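Local coordinates for protein short-chain dehydrogenase/reductase SDR (Vibrio parahaemolyticus, PDB 3GUY) that probably catalyses the NAD(P)(H)-dependent oxidation or reduction of an unspecified substrate, as a Rossmann-fold member of the short-chain dehydrogenase/reductase family, at residues Leu159-Gly163 with Lys164-Ile168. The protein carries 2 engineered substitutions. Sequence-based numbering, arbitrary orientation.
Sequences LELKG and KPMKI
Leu-161 and Lys-164 close a type II beta turn just past the end of helix 141-160, in the helix-to-strand connection of the Rossmann beta-alpha-beta unit 124-128, 141-160, 167-174. Lys-164 N donates to Leu-161 O at 3.0 Å, its N-H pointing fairly straight at the oxygen from about 40° above the carbonyl plane. Gly-163 takes the third position of the turn with phi 83°, a value that favours glycine. A water lies within hydrogen-bonding distance of Leu-161 O (3.0 Å) and Met-166 O (a short 2.5 Å) and can bridge the two, though it has more acceptors in reach than protons to give. The apolar contact is carried by one branch of Leu-161. With CG anti to its carbonyl carbon (chi1 -70°), the side chain brings CD1 to 4.0 Å from Ile-168 CD1, the two chains crossing at about a right angle, and to 4.2 Å from Met-166 CG. Beyond this trio, Met-166 packs on Leu-114 and Tyr-118 of helix 93-118, and Ile-168 on Leu-111. Bent at chi2 and chi4, the Lys-164 chain runs back alongside the turn, leaving NZ 3.5 Å from Glu-160 O, near the helix C-terminus, where its charge is probably favourable. The carboxylate of Glu-160 instead bonds to Leu-88 N and Gln-139 N of the second subunit. Backbone polar groups are thus tied at the turn, while the buried Leu-161 branch fixes the connection against the start of the strand.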
ATOM      1  N   LEU D 159      -1.373   2.817  16.343  1.00 24.64           N
ATOM      2  CA  LEU D 159      -0.036   2.875  16.951  1.00 25.04           C
ATOM      3  C   LEU D 159      -0.063   3.592  18.332  1.00 25.76           C
ATOM      4  O   LEU D 159       0.591   3.147  19.233  1.00 25.03           O
ATOM      5  CB  LEU D 159       1.025   3.536  16.030  1.00 25.13           C
ATOM      6  CG  LEU D 159       1.313   2.909  14.664  1.00 25.52           C
ATOM      7  CD1 LEU D 159       2.167   3.867  13.794  1.00 22.57           C
ATOM      8  CD2 LEU D 159       1.987   1.553  14.837  1.00 25.69           C
ATOM      9  N   GLU D 160      -0.856   4.654  18.489  1.00 26.81           N
ATOM     10  CA  GLU D 160      -0.963   5.397  19.784  1.00 27.77           C
ATOM     11  C   GLU D 160      -1.707   4.560  20.827  1.00 29.19           C
ATOM     12  O   GLU D 160      -1.632   4.805  22.041  1.00 29.04           O
ATOM     13  CB  GLU D 160      -1.703   6.725  19.587  1.00 28.16           C
ATOM     14  CG  GLU D 160      -1.010   7.712  18.595  1.00 26.03           C
ATOM     15  CD  GLU D 160      -1.799   9.031  18.338  1.00 26.93           C
ATOM     16  OE1 GLU D 160      -2.901   9.241  18.914  1.00 27.62           O
ATOM     17  OE2 GLU D 160      -1.316   9.884  17.520  1.00 25.15           O
ATOM     18  N   LEU D 161      -2.440   3.560  20.355  1.00 29.38           N
ATOM     19  CA  LEU D 161      -3.201   2.692  21.224  1.00 29.86           C
ATOM     20  C   LEU D 161      -2.487   1.393  21.566  1.00 30.96           C
ATOM     21  O   LEU D 161      -3.061   0.530  22.237  1.00 30.67           O
ATOM     22  CB  LEU D 161      -4.565   2.409  20.629  1.00 29.15           C
ATOM     23  CG  LEU D 161      -5.601   3.536  20.580  1.00 28.19           C
ATOM     24  CD1 LEU D 161      -6.798   3.069  19.779  1.00 23.57           C
ATOM     25  CD2 LEU D 161      -6.075   3.989  21.971  1.00 23.74           C
ATOM     26  N   LYS D 162      -1.234   1.265  21.162  1.00 32.70           N
ATOM     27  CA  LYS D 162      -0.418   0.134  21.563  1.00 34.70           C
ATOM     28  C   LYS D 162      -0.493  -0.073  23.103  1.00 35.13           C
ATOM     29  O   LYS D 162      -0.234   0.834  23.883  1.00 33.90           O
ATOM     30  CB  LYS D 162       1.032   0.357  21.136  1.00 36.00           C
ATOM     31  CG  LYS D 162       1.887  -0.912  21.028  1.00 40.04           C
ATOM     32  CD  LYS D 162       3.157  -0.674  20.171  1.00 44.91           C
ATOM     33  CE  LYS D 162       4.367  -0.172  21.007  1.00 47.56           C
ATOM     34  NZ  LYS D 162       5.622   0.053  20.153  1.00 48.00           N
ATOM     35  N   GLY D 163      -0.890  -1.268  23.525  1.00 36.21           N
ATOM     36  CA  GLY D 163      -0.874  -1.610  24.962  1.00 36.49           C
ATOM     37  C   GLY D 163      -2.094  -1.123  25.709  1.00 37.21           C
ATOM     38  O   GLY D 163      -2.191  -1.311  26.900  1.00 38.43           O
ATOM     39  N   LYS D 164      -3.043  -0.510  25.014  1.00 36.87           N
ATOM     40  CA  LYS D 164      -4.259  -0.040  25.632  1.00 36.66           C
ATOM     41  C   LYS D 164      -5.307  -1.035  25.297  1.00 35.33           C
ATOM     42  O   LYS D 164      -5.108  -1.824  24.384  1.00 35.80           O
ATOM     43  CB  LYS D 164      -4.621   1.367  25.137  1.00 36.69           C
ATOM     44  CG  LYS D 164      -3.552   2.339  25.543  1.00 38.35           C
ATOM     45  CD  LYS D 164      -4.084   3.718  25.906  1.00 40.49           C
ATOM     46  CE  LYS D 164      -2.966   4.568  26.489  1.00 42.40           C
ATOM     47  NZ  LYS D 164      -1.827   4.677  25.556  1.00 45.14           N
ATOM     48  N   PRO D 165      -6.391  -1.054  26.070  1.00 33.92           N
ATOM     49  CA  PRO D 165      -7.444  -2.013  25.852  1.00 32.56           C
ATOM     50  C   PRO D 165      -8.386  -1.646  24.720  1.00 31.41           C
ATOM     51  O   PRO D 165      -9.082  -2.518  24.209  1.00 30.31           O
ATOM     52  CB  PRO D 165      -8.200  -2.010  27.173  1.00 33.23           C
ATOM     53  CG  PRO D 165      -7.941  -0.692  27.760  1.00 34.23           C
ATOM     54  CD  PRO D 165      -6.618  -0.233  27.277  1.00 33.98           C
ATOM     55  N   MET D 166      -8.463  -0.359  24.380  1.00 29.23           N
ATOM     56  CA  MET D 166      -9.269   0.059  23.235  1.00 28.05           C
ATOM     57  C   MET D 166      -8.554  -0.471  21.962  1.00 26.70           C
ATOM     58  O   MET D 166      -7.359  -0.421  21.859  1.00 24.77           O
ATOM     59  CB  MET D 166      -9.415   1.594  23.187  1.00 27.80           C
ATOM     60  CG  MET D 166     -10.217   2.144  21.976  1.00 27.91           C
ATOM     61  SD  MET D 166     -10.377   3.984  21.929  1.00 20.73           S
ATOM     62  CE  MET D 166     -11.994   4.144  22.454  1.00 24.51           C
ATOM     63  N   LYS D 167      -9.356  -0.945  21.029  1.00 27.55           N
ATOM     64  CA  LYS D 167      -8.890  -1.491  19.763  1.00 27.12           C
ATOM     65  C   LYS D 167      -9.676  -0.869  18.629  1.00 24.56           C
ATOM     66  O   LYS D 167     -10.833  -0.570  18.786  1.00 24.24           O
ATOM     67  CB  LYS D 167      -9.190  -2.993  19.746  1.00 28.07           C
ATOM     68  CG  LYS D 167      -8.037  -3.826  20.191  1.00 32.75           C
ATOM     69  CD  LYS D 167      -8.446  -5.244  20.578  1.00 36.40           C
ATOM     70  CE  LYS D 167      -9.690  -5.790  19.875  1.00 37.57           C
ATOM     71  NZ  LYS D 167     -10.669  -6.219  20.921  1.00 38.21           N
ATOM     72  N   ILE D 168      -9.050  -0.719  17.470  1.00 22.16           N
ATOM     73  CA  ILE D 168      -9.798  -0.269  16.304  1.00 22.18           C
ATOM     74  C   ILE D 168      -9.904  -1.411  15.262  1.00 20.73           C
ATOM     75  O   ILE D 168      -8.918  -2.026  14.901  1.00 21.88           O
ATOM     76  CB  ILE D 168      -9.142   0.980  15.658  1.00 22.03           C
ATOM     77  CG1 ILE D 168      -9.177   2.179  16.605  1.00 21.81           C
ATOM     78  CG2 ILE D 168      -9.883   1.374  14.391  1.00 22.26           C
ATOM     79  CD1 ILE D 168      -8.305   3.360  16.120  1.00 22.27           C
TER
HETATM   80  O   HOH W   1      -5.110  -1.267  21.105  1.00 34.06           O